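Local atomic coordinates of lipid-transfer protein (Thermomonospora curvata, PDB entry 6OK1), a protein that belongs to the thiolase superfamily, with an N-terminal and a C-terminal thiolase-like region in one chain. Residues A[251-256]-A[379-384]; A[268-273]-A[302-307]; A[153-158]-A[257-262]. All coordinates share one frame; numbering follows the deposited sequence.

Interaction 1: residues A[251-256]-A[379-384]; sequences YDQHMM and GVPTSG
Gln253 lays its CG against the ring of Pro381, its CG 3.9 Å from Pro381 CG, and then turns its amide back over the loop. The chain leaves with CG anti to the backbone N (chi1 -174°) and bends at chi2, which carries NE2 round to the carbonyl of the next residue. NE2 gives an almost straight bond, in the carbonyl plane, to His254 O at 3.2 Å. Glu269 OE2 is a second acceptor for NE2, while OE1 takes bonds from Arg261 NH2 and Gly250 N; the rotation of the amide is thereby fixed. His254 points its CB away from 379-384, and its NE2 donates to Asp252 OD1 at 3.1 Å from above the carboxylate plane. The same OD1 forms a salt bridge with Arg66 of a second subunit.

Met255, modelled in two conformations, brings SD to Val380 CG1 in one of them, a doubtful contact. Met256 supplies the backbone link, a weak bond from its N to Gly379 O at 2.9 Å with an N-H...O angle of 130°. Its SD packs on Val380 CG1 at 3.6 Å and reaches Gly379 C at 3.8 Å, a place where glycine offers bare backbone. Gly379 has phi 92°, a conformation that suits glycine.

The loop after strand 240-248 thus rests on the turn leading into strand 382-388. Apolar packing of Gln253 CG on Pro381 and of Met256 sulfur on Val380 carries the contact, one weak bond joins the backbones, and the buried glutamine amide, satisfied at both ends, probably fixes the local shape of the loop.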
loop_
_atom_site.group_PDB
_atom_site.type_symbol
_atom_site.label_atom_id
_atom_site.label_comp_id
_atom_site.label_asym_id
_atom_site.label_seq_id
_atom_site.Cartn_x
_atom_site.Cartn_y
_atom_site.Cartn_z
ATOM N N TYR A 251 -18.276 -8.236 6.625
ATOM C CA TYR A 251 -18.382 -8.146 8.069
ATOM C C TYR A 251 -17.392 -9.100 8.724
ATOM O O TYR A 251 -17.240 -10.243 8.290
ATOM C CB TYR A 251 -19.808 -8.490 8.492
ATOM C CG TYR A 251 -19.983 -8.578 9.975
ATOM C CD1 TYR A 251 -20.057 -7.428 10.743
ATOM C CD2 TYR A 251 -20.063 -9.802 10.617
ATOM C CE1 TYR A 251 -20.206 -7.489 12.105
ATOM C CE2 TYR A 251 -20.223 -9.874 11.986
ATOM C CZ TYR A 251 -20.289 -8.710 12.722
ATOM O OH TYR A 251 -20.451 -8.760 14.085
ATOM N N ASP A 252 -16.718 -8.626 9.772
ATOM C CA ASP A 252 -15.706 -9.405 10.476
ATOM C C ASP A 252 -14.738 -10.093 9.511
ATOM O O ASP A 252 -14.530 -11.299 9.540
ATOM C CB ASP A 252 -16.367 -10.437 11.395
ATOM C CG ASP A 252 -15.417 -10.969 12.417
ATOM O OD1 ASP A 252 -14.485 -10.215 12.745
ATOM O OD2 ASP A 252 -15.597 -12.118 12.896
ATOM N N GLN A 253 -14.131 -9.286 8.646
ATOM C CA GLN A 253 -13.157 -9.777 7.693
ATOM C C GLN A 253 -11.785 -9.937 8.337
ATOM O O GLN A 253 -11.293 -9.025 9.013
ATOM C CB GLN A 253 -13.060 -8.803 6.535
ATOM C CG GLN A 253 -12.176 -9.306 5.415
ATOM C CD GLN A 253 -12.842 -10.349 4.558
ATOM O OE1 GLN A 253 -13.954 -10.161 4.085
ATOM N NE2 GLN A 253 -12.124 -11.466 4.323
ATOM N N HIS A 254 -11.152 -11.095 8.100
ATOM C CA HIS A 254 -9.764 -11.363 8.477
ATOM C C HIS A 254 -8.971 -11.691 7.216
ATOM O O HIS A 254 -9.527 -11.886 6.140
ATOM C CB HIS A 254 -9.691 -12.505 9.510
ATOM C CG HIS A 254 -10.396 -12.189 10.784
ATOM N ND1 HIS A 254 -9.737 -11.856 11.946
ATOM C CD2 HIS A 254 -11.714 -12.095 11.064
ATOM C CE1 HIS A 254 -10.617 -11.587 12.894
ATOM N NE2 HIS A 254 -11.830 -11.724 12.382
ATOM N N MET A 255 -7.656 -11.734 7.359
ATOM C CA MET A 255 -6.756 -12.076 6.261
ATOM C C MET A 255 -6.642 -13.592 6.193
ATOM O O MET A 255 -5.900 -14.211 6.974
ATOM C CB MET A 255 -5.387 -11.445 6.477
ATOM C CG MET A 255 -4.369 -11.795 5.397
ATOM S SD MET A 255 -4.572 -10.760 3.947
ATOM C CE MET A 255 -3.580 -9.359 4.504
ATOM N N MET A 256 -7.418 -14.186 5.294
ATOM C CA MET A 256 -7.502 -15.607 4.978
ATOM C C MET A 256 -8.166 -16.438 6.056
ATOM O O MET A 256 -8.337 -17.642 5.847
ATOM C CB MET A 256 -6.126 -16.220 4.683
ATOM C CG MET A 256 -5.482 -15.603 3.474
ATOM S SD MET A 256 -6.431 -15.958 1.987
ATOM C CE MET A 256 -6.181 -17.721 1.833
ATOM N N GLY A 379 -10.641 -15.414 0.217
ATOM C CA GLY A 379 -10.269 -15.467 1.609
ATOM C C GLY A 379 -9.778 -14.156 2.170
ATOM O O GLY A 379 -9.535 -14.066 3.375
ATOM N N VAL A 380 -9.650 -13.144 1.323
ATOM C CA VAL A 380 -9.122 -11.833 1.704
ATOM C C VAL A 380 -10.095 -10.775 1.197
ATOM O O VAL A 380 -10.906 -11.030 0.305
ATOM C CB VAL A 380 -7.719 -11.585 1.093
ATOM C CG1 VAL A 380 -6.636 -12.365 1.808
ATOM C CG2 VAL A 380 -7.718 -11.904 -0.411
ATOM N N PRO A 381 -9.984 -9.556 1.705
ATOM C CA PRO A 381 -10.596 -8.435 0.979
ATOM C C PRO A 381 -10.238 -8.547 -0.486
ATOM O O PRO A 381 -9.067 -8.747 -0.847
ATOM C CB PRO A 381 -9.948 -7.215 1.624
ATOM C CG PRO A 381 -9.598 -7.645 2.971
ATOM C CD PRO A 381 -9.199 -9.110 2.852
ATOM N N THR A 382 -11.246 -8.401 -1.338
ATOM C CA THR A 382 -11.114 -8.849 -2.704
ATOM C C THR A 382 -11.717 -7.822 -3.653
ATOM O O THR A 382 -12.019 -6.679 -3.281
ATOM C CB THR A 382 -11.703 -10.273 -2.825
ATOM O OG1 THR A 382 -11.360 -10.832 -4.096
ATOM C CG2 THR A 382 -13.215 -10.318 -2.633
ATOM N N SER A 383 -11.840 -8.230 -4.904
ATOM C CA SER A 383 -12.256 -7.342 -5.986
ATOM C C SER A 383 -12.695 -8.165 -7.187
ATOM O O SER A 383 -12.489 -9.376 -7.252
ATOM C CB SER A 383 -11.117 -6.359 -6.355
ATOM O OG SER A 383 -9.893 -7.031 -6.617
ATOM N N GLY A 384 -13.314 -7.482 -8.152
ATOM C CA GLY A 384 -13.779 -8.129 -9.363
ATOM C C GLY A 384 -13.924 -7.117 -10.471
ATOM O O GLY A 384 -13.949 -5.902 -10.232
#

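Interaction 2: residues A[268-273]-A[302-307]; sequences PEMGLV and LPQLEE
Gln304 meets Met270 at its amide oxygen, with OE1 4.0 Å from Met270 CE, a plain van der Waals approach by a methyl group. Its polar end is engaged by others: OE1 bonds to Thr375 OG1, and NE2 bonds to the carbonyls of Tyr294 and Leu300.

One turn later, Glu307 fills the closest passage between the helices, where its CA is 4.6 Å from Gly271 CA. Its CB sits 3.8 Å from Gly271 N, and a bend at chi2 (-68°) folds the carboxylate along the start of helix 268-281. There OE1 touches Gly271 CA at 3.3 Å, while OE2 comes to 3.7 Å from Pro268 N. The firm partners of OE2 are Arg313, in a salt bridge, and Ile267 N. On the backbone side a water donates to both Gly271 O (3.0 Å) and Glu307 O (2.8 Å).

The axes of the two segments approach to 8.9 Å and cross at -40°, closeness that the bare glycine allows. With its carboxylate lying beside the amino end of helix 268-281 and paired with Arg313, Glu307 is probably stabilised as an anion, and water joins the two backbones.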
loop_
_atom_site.group_PDB
_atom_site.type_symbol
_atom_site.label_atom_id
_atom_site.label_comp_id
_atom_site.label_asym_id
_atom_site.label_seq_id
_atom_site.Cartn_x
_atom_site.Cartn_y
_atom_site.Cartn_z
ATOM N N PRO A 268 -18.759 -13.884 1.693
ATOM C CA PRO A 268 -19.642 -12.709 1.642
ATOM C C PRO A 268 -19.010 -11.526 0.950
ATOM O O PRO A 268 -19.702 -10.740 0.287
ATOM C CB PRO A 268 -19.896 -12.410 3.120
ATOM C CG PRO A 268 -19.580 -13.662 3.845
ATOM C CD PRO A 268 -18.615 -14.436 3.050
ATOM N N GLU A 269 -17.696 -11.371 1.100
ATOM C CA GLU A 269 -17.037 -10.243 0.462
ATOM C C GLU A 269 -17.035 -10.378 -1.057
ATOM O O GLU A 269 -17.055 -9.361 -1.768
ATOM C CB GLU A 269 -15.618 -10.087 1.040
ATOM C CG GLU A 269 -14.679 -11.287 0.875
ATOM C CD GLU A 269 -14.730 -12.331 1.986
ATOM O OE1 GLU A 269 -15.768 -12.461 2.680
ATOM O OE2 GLU A 269 -13.693 -13.046 2.195
ATOM N N MET A 270 -17.063 -11.607 -1.588
ATOM C CA MET A 270 -17.210 -11.770 -3.029
ATOM C C MET A 270 -18.652 -11.548 -3.460
ATOM O O MET A 270 -18.884 -11.035 -4.559
ATOM C CB MET A 270 -16.737 -13.165 -3.479
ATOM C CG MET A 270 -16.559 -13.305 -4.998
ATOM S SD MET A 270 -15.222 -12.233 -5.604
ATOM C CE MET A 270 -13.759 -13.129 -5.043
ATOM N N GLY A 271 -19.622 -11.897 -2.619
ATOM C CA GLY A 271 -20.996 -11.519 -2.909
ATOM C C GLY A 271 -21.155 -10.016 -3.034
ATOM O O GLY A 271 -21.883 -9.528 -3.907
ATOM N N LEU A 272 -20.457 -9.264 -2.180
ATOM C CA LEU A 272 -20.531 -7.808 -2.208
ATOM C C LEU A 272 -19.887 -7.255 -3.470
ATOM O O LEU A 272 -20.405 -6.310 -4.076
ATOM C CB LEU A 272 -19.852 -7.258 -0.951
ATOM C CG LEU A 272 -19.640 -5.764 -0.862
ATOM C CD1 LEU A 272 -20.974 -5.087 -0.874
ATOM C CD2 LEU A 272 -18.917 -5.485 0.461
ATOM N N VAL A 273 -18.739 -7.815 -3.874
ATOM C CA VAL A 273 -18.171 -7.487 -5.184
ATOM C C VAL A 273 -19.184 -7.729 -6.289
ATOM O O VAL A 273 -19.429 -6.861 -7.133
ATOM C CB VAL A 273 -16.900 -8.316 -5.430
ATOM C CG1 VAL A 273 -16.499 -8.305 -6.883
ATOM C CG2 VAL A 273 -15.778 -7.770 -4.545
ATOM N N LEU A 302 -15.987 -23.010 -5.760
ATOM C CA LEU A 302 -17.377 -23.404 -5.657
ATOM C C LEU A 302 -18.227 -22.299 -5.012
ATOM O O LEU A 302 -19.216 -21.891 -5.610
ATOM C CB LEU A 302 -17.507 -24.744 -4.924
ATOM C CG LEU A 302 -17.316 -25.997 -5.793
ATOM C CD1 LEU A 302 -15.871 -26.139 -6.239
ATOM C CD2 LEU A 302 -17.708 -27.269 -5.054
ATOM N N PRO A 303 -17.868 -21.803 -3.826
ATOM C CA PRO A 303 -18.675 -20.691 -3.282
ATOM C C PRO A 303 -18.614 -19.427 -4.125
ATOM O O PRO A 303 -19.564 -18.638 -4.088
ATOM C CB PRO A 303 -18.085 -20.486 -1.876
ATOM C CG PRO A 303 -16.704 -21.148 -1.921
ATOM C CD PRO A 303 -16.892 -22.310 -2.861
ATOM N N GLN A 304 -17.548 -19.207 -4.902
ATOM C CA GLN A 304 -17.538 -18.063 -5.801
ATOM C C GLN A 304 -18.700 -18.140 -6.781
ATOM O O GLN A 304 -19.397 -17.148 -7.013
ATOM C CB GLN A 304 -16.230 -17.988 -6.568
ATOM C CG GLN A 304 -15.075 -17.429 -5.780
ATOM C CD GLN A 304 -13.890 -17.268 -6.674
ATOM O OE1 GLN A 304 -13.827 -16.337 -7.486
ATOM N NE2 GLN A 304 -12.977 -18.216 -6.596
ATOM N N LEU A 305 -18.924 -19.316 -7.366
ATOM C CA LEU A 305 -20.033 -19.455 -8.313
ATOM C C LEU A 305 -21.363 -19.123 -7.654
ATOM O O LEU A 305 -22.255 -18.509 -8.268
ATOM C CB LEU A 305 -20.044 -20.876 -8.887
ATOM C CG LEU A 305 -18.886 -21.211 -9.837
ATOM C CD1 LEU A 305 -18.709 -22.722 -9.963
ATOM C CD2 LEU A 305 -19.119 -20.553 -11.218
ATOM N N GLU A 306 -21.510 -19.515 -6.401
ATOM C CA GLU A 306 -22.742 -19.266 -5.669
ATOM C C GLU A 306 -22.885 -17.797 -5.291
ATOM O O GLU A 306 -23.969 -17.211 -5.446
ATOM C CB GLU A 306 -22.773 -20.180 -4.455
ATOM C CG GLU A 306 -22.698 -21.638 -4.882
ATOM C CD GLU A 306 -22.472 -22.600 -3.737
ATOM O OE1 GLU A 306 -22.565 -22.163 -2.578
ATOM O OE2 GLU A 306 -22.252 -23.801 -3.990
ATOM N N GLU A 307 -21.805 -17.179 -4.814
ATOM C CA GLU A 307 -21.848 -15.767 -4.458
ATOM C C GLU A 307 -22.190 -14.897 -5.652
ATOM O O GLU A 307 -22.834 -13.851 -5.485
ATOM C CB GLU A 307 -20.504 -15.328 -3.879
ATOM C CG GLU A 307 -20.205 -15.904 -2.485
ATOM C CD GLU A 307 -21.106 -15.372 -1.388
ATOM O OE1 GLU A 307 -21.850 -14.382 -1.614
ATOM O OE2 GLU A 307 -21.102 -15.960 -0.283
HETATM O O HOH W 1 -23.150 -11.156 -6.094
#

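Interaction 3: residues A[153-158]-A[257-262]; sequences AMFARR and TSYYRS
Tyr259 OH is hydrogen-bonded to Trp151 O of helix 148-163 and packs on Met154 CB of the same helix at 3.5 Å. The hydrogen bond pins the ring to the helix surface. Met154 then crosses the ring at about a right angle: its CG stands over the face in a CH-pi contact, 4.0 Å from the centroid of the Tyr259 ring. The bent chain (chi2 70°) holds SD above that face too, though at a distance, as a long Met-aromatic contact. The opposite face is covered from within the loop by Thr257 CA, which lies 3.7 Å above the plane of the Tyr259 ring, so the phenol is sandwiched between helix and loop.

Phe155 comes from the next position of the helix. Over one face of its ring lies Tyr259 CE1, 3.5 Å from Phe155 CZ and nearer the rim than the centre. The two ring planes are inclined at 59°, an oblique pairing. At its edge, near the plane, the Phe155 ring meets Ser258 O, 3.5 Å from Phe155 CE1. Ser258 is the centre of an inverse gamma turn, in which Tyr259 N donates weakly to Thr257 O, and Ser258 OG bonds to His254 N.

Helix 148-163, in the N-terminal thiolase-like region, is thereby joined to a loop of the C-terminal one. Interlocked methionine and aromatic side chains do the work; the buried phenol has its hydroxyl satisfied by a helix carbonyl, and the edge of Phe155 packs beside the Ser258 carbonyl.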
loop_
_atom_site.group_PDB
_atom_site.type_symbol
_atom_site.label_atom_id
_atom_site.label_comp_id
_atom_site.label_asym_id
_atom_site.label_seq_id
_atom_site.Cartn_x
_atom_site.Cartn_y
_atom_site.Cartn_z
ATOM N N ALA A 153 -8.153 -24.732 3.697
ATOM C CA ALA A 153 -8.693 -26.044 4.041
ATOM C C ALA A 153 -9.719 -25.949 5.148
ATOM O O ALA A 153 -10.694 -26.712 5.155
ATOM C CB ALA A 153 -7.566 -26.970 4.440
ATOM N N MET A 154 -9.553 -24.995 6.070
ATOM C CA MET A 154 -10.511 -24.842 7.155
ATOM C C MET A 154 -11.897 -24.482 6.635
ATOM O O MET A 154 -12.917 -25.000 7.133
ATOM C CB MET A 154 -10.005 -23.789 8.144
ATOM C CG MET A 154 -10.752 -23.801 9.471
ATOM S SD MET A 154 -10.411 -25.229 10.491
ATOM C CE MET A 154 -8.819 -24.753 11.166
ATOM N N PHE A 155 -11.964 -23.634 5.605
ATOM C CA PHE A 155 -13.233 -23.335 4.951
ATOM C C PHE A 155 -13.751 -24.536 4.169
ATOM O O PHE A 155 -14.944 -24.862 4.213
ATOM C CB PHE A 155 -13.081 -22.165 3.978
ATOM C CG PHE A 155 -12.747 -20.855 4.626
ATOM C CD1 PHE A 155 -13.630 -20.265 5.541
ATOM C CD2 PHE A 155 -11.589 -20.174 4.290
ATOM C CE1 PHE A 155 -13.334 -19.054 6.121
ATOM C CE2 PHE A 155 -11.302 -18.931 4.854
ATOM C CZ PHE A 155 -12.183 -18.379 5.768
ATOM N N ALA A 156 -12.878 -25.157 3.383
ATOM C CA ALA A 156 -13.317 -26.238 2.501
ATOM C C ALA A 156 -13.955 -27.381 3.292
ATOM O O ALA A 156 -14.980 -27.943 2.879
ATOM C CB ALA A 156 -12.116 -26.733 1.695
ATOM N N ARG A 157 -13.378 -27.728 4.440
ATOM C CA ARG A 157 -13.922 -28.835 5.224
ATOM C C ARG A 157 -15.335 -28.531 5.676
ATOM O O ARG A 157 -16.187 -29.423 5.710
ATOM C CB ARG A 157 -13.047 -29.124 6.444
ATOM C CG ARG A 157 -13.535 -30.298 7.309
ATOM C CD ARG A 157 -13.431 -31.652 6.555
ATOM N NE ARG A 157 -14.013 -32.781 7.294
ATOM C CZ ARG A 157 -15.314 -33.080 7.352
ATOM N NH1 ARG A 157 -16.226 -32.336 6.721
ATOM N NH2 ARG A 157 -15.713 -34.141 8.062
ATOM N N ARG A 158 -15.598 -27.281 6.059
ATOM C CA ARG A 158 -16.943 -26.912 6.489
ATOM C C ARG A 158 -17.911 -26.869 5.311
ATOM O O ARG A 158 -19.090 -27.233 5.445
ATOM C CB ARG A 158 -16.902 -25.565 7.214
ATOM C CG ARG A 158 -18.270 -25.153 7.805
ATOM C CD ARG A 158 -18.611 -25.937 9.067
ATOM N NE ARG A 158 -20.023 -25.723 9.421
ATOM C CZ ARG A 158 -20.580 -26.122 10.556
ATOM N NH1 ARG A 158 -19.853 -26.733 11.486
ATOM N NH2 ARG A 158 -21.877 -25.895 10.771
ATOM N N THR A 257 -8.585 -15.850 7.171
ATOM C CA THR A 257 -9.003 -16.636 8.328
ATOM C C THR A 257 -10.283 -16.086 8.967
ATOM O O THR A 257 -10.398 -16.034 10.201
ATOM C CB THR A 257 -7.891 -16.707 9.369
ATOM O OG1 THR A 257 -7.500 -15.399 9.793
ATOM C CG2 THR A 257 -6.670 -17.413 8.801
ATOM N N SER A 258 -11.262 -15.704 8.138
ATOM C CA SER A 258 -12.545 -15.186 8.643
ATOM C C SER A 258 -13.422 -16.350 9.111
ATOM O O SER A 258 -14.423 -16.722 8.490
ATOM C CB SER A 258 -13.258 -14.360 7.590
ATOM O OG SER A 258 -12.386 -13.369 7.052
ATOM N N TYR A 259 -13.045 -16.885 10.259
ATOM C CA TYR A 259 -13.590 -18.122 10.801
ATOM C C TYR A 259 -14.644 -17.885 11.874
ATOM O O TYR A 259 -15.106 -18.850 12.505
ATOM C CB TYR A 259 -12.459 -18.938 11.426
ATOM C CG TYR A 259 -11.349 -19.415 10.500
ATOM C CD1 TYR A 259 -11.579 -19.715 9.168
ATOM C CD2 TYR A 259 -10.080 -19.584 10.995
ATOM C CE1 TYR A 259 -10.552 -20.174 8.349
ATOM C CE2 TYR A 259 -9.043 -20.036 10.183
ATOM C CZ TYR A 259 -9.287 -20.316 8.869
ATOM O OH TYR A 259 -8.249 -20.780 8.112
ATOM N N TYR A 260 -15.024 -16.636 12.108
ATOM C CA TYR A 260 -15.789 -16.261 13.291
ATOM C C TYR A 260 -17.162 -15.706 12.936
ATOM O O TYR A 260 -17.923 -15.310 13.836
ATOM C CB TYR A 260 -14.974 -15.255 14.112
ATOM C CG TYR A 260 -13.518 -15.683 14.254
ATOM C CD1 TYR A 260 -13.132 -16.578 15.230
ATOM C CD2 TYR A 260 -12.536 -15.193 13.375
ATOM C CE1 TYR A 260 -11.809 -16.976 15.354
ATOM C CE2 TYR A 260 -11.239 -15.601 13.462
ATOM C CZ TYR A 260 -10.868 -16.487 14.465
ATOM O OH TYR A 260 -9.570 -16.910 14.628
ATOM N N ARG A 261 -17.493 -15.673 11.655
ATOM C CA ARG A 261 -18.805 -15.262 11.163
ATOM C C ARG A 261 -19.848 -16.329 11.440
ATOM O O ARG A 261 -19.528 -17.498 11.626
ATOM C CB ARG A 261 -18.751 -15.050 9.660
ATOM C CG ARG A 261 -17.815 -13.958 9.265
ATOM C CD ARG A 261 -17.302 -14.116 7.826
ATOM N NE ARG A 261 -16.746 -12.838 7.386
ATOM C CZ ARG A 261 -16.171 -12.608 6.207
ATOM N NH1 ARG A 261 -16.011 -13.578 5.329
ATOM N NH2 ARG A 261 -15.791 -11.360 5.899
ATOM N N SER A 262 -21.127 -15.932 11.394
ATOM C CA SER A 262 -22.185 -16.900 11.651
ATOM C C SER A 262 -22.079 -18.083 10.700
ATOM O O SER A 262 -22.267 -19.235 11.108
ATOM C CB SER A 262 -23.561 -16.228 11.555
ATOM O OG SER A 262 -23.798 -15.683 10.264
#

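Overall arrangement
From the N terminus, helix 148-163 comes first. Interaction 3 closes a loop of about a hundred residues from it to 257-262, tying the N-terminal thiolase-like region to the C-terminal one. Residues 251-256 open interaction 1 before that loop is complete, so interactions 1 and 3 cross; interaction 1 closes only at the start of strand 382-388. Nested inside it, and in series after interaction 3, interaction 2 pairs helix 268-281 with helix 301-307. All three lie on one side of the chain's centre, with centres 11 to 14 Å apart. Arg261 is shared between them, bonding to Tyr251 O and forming a salt bridge with Glu269.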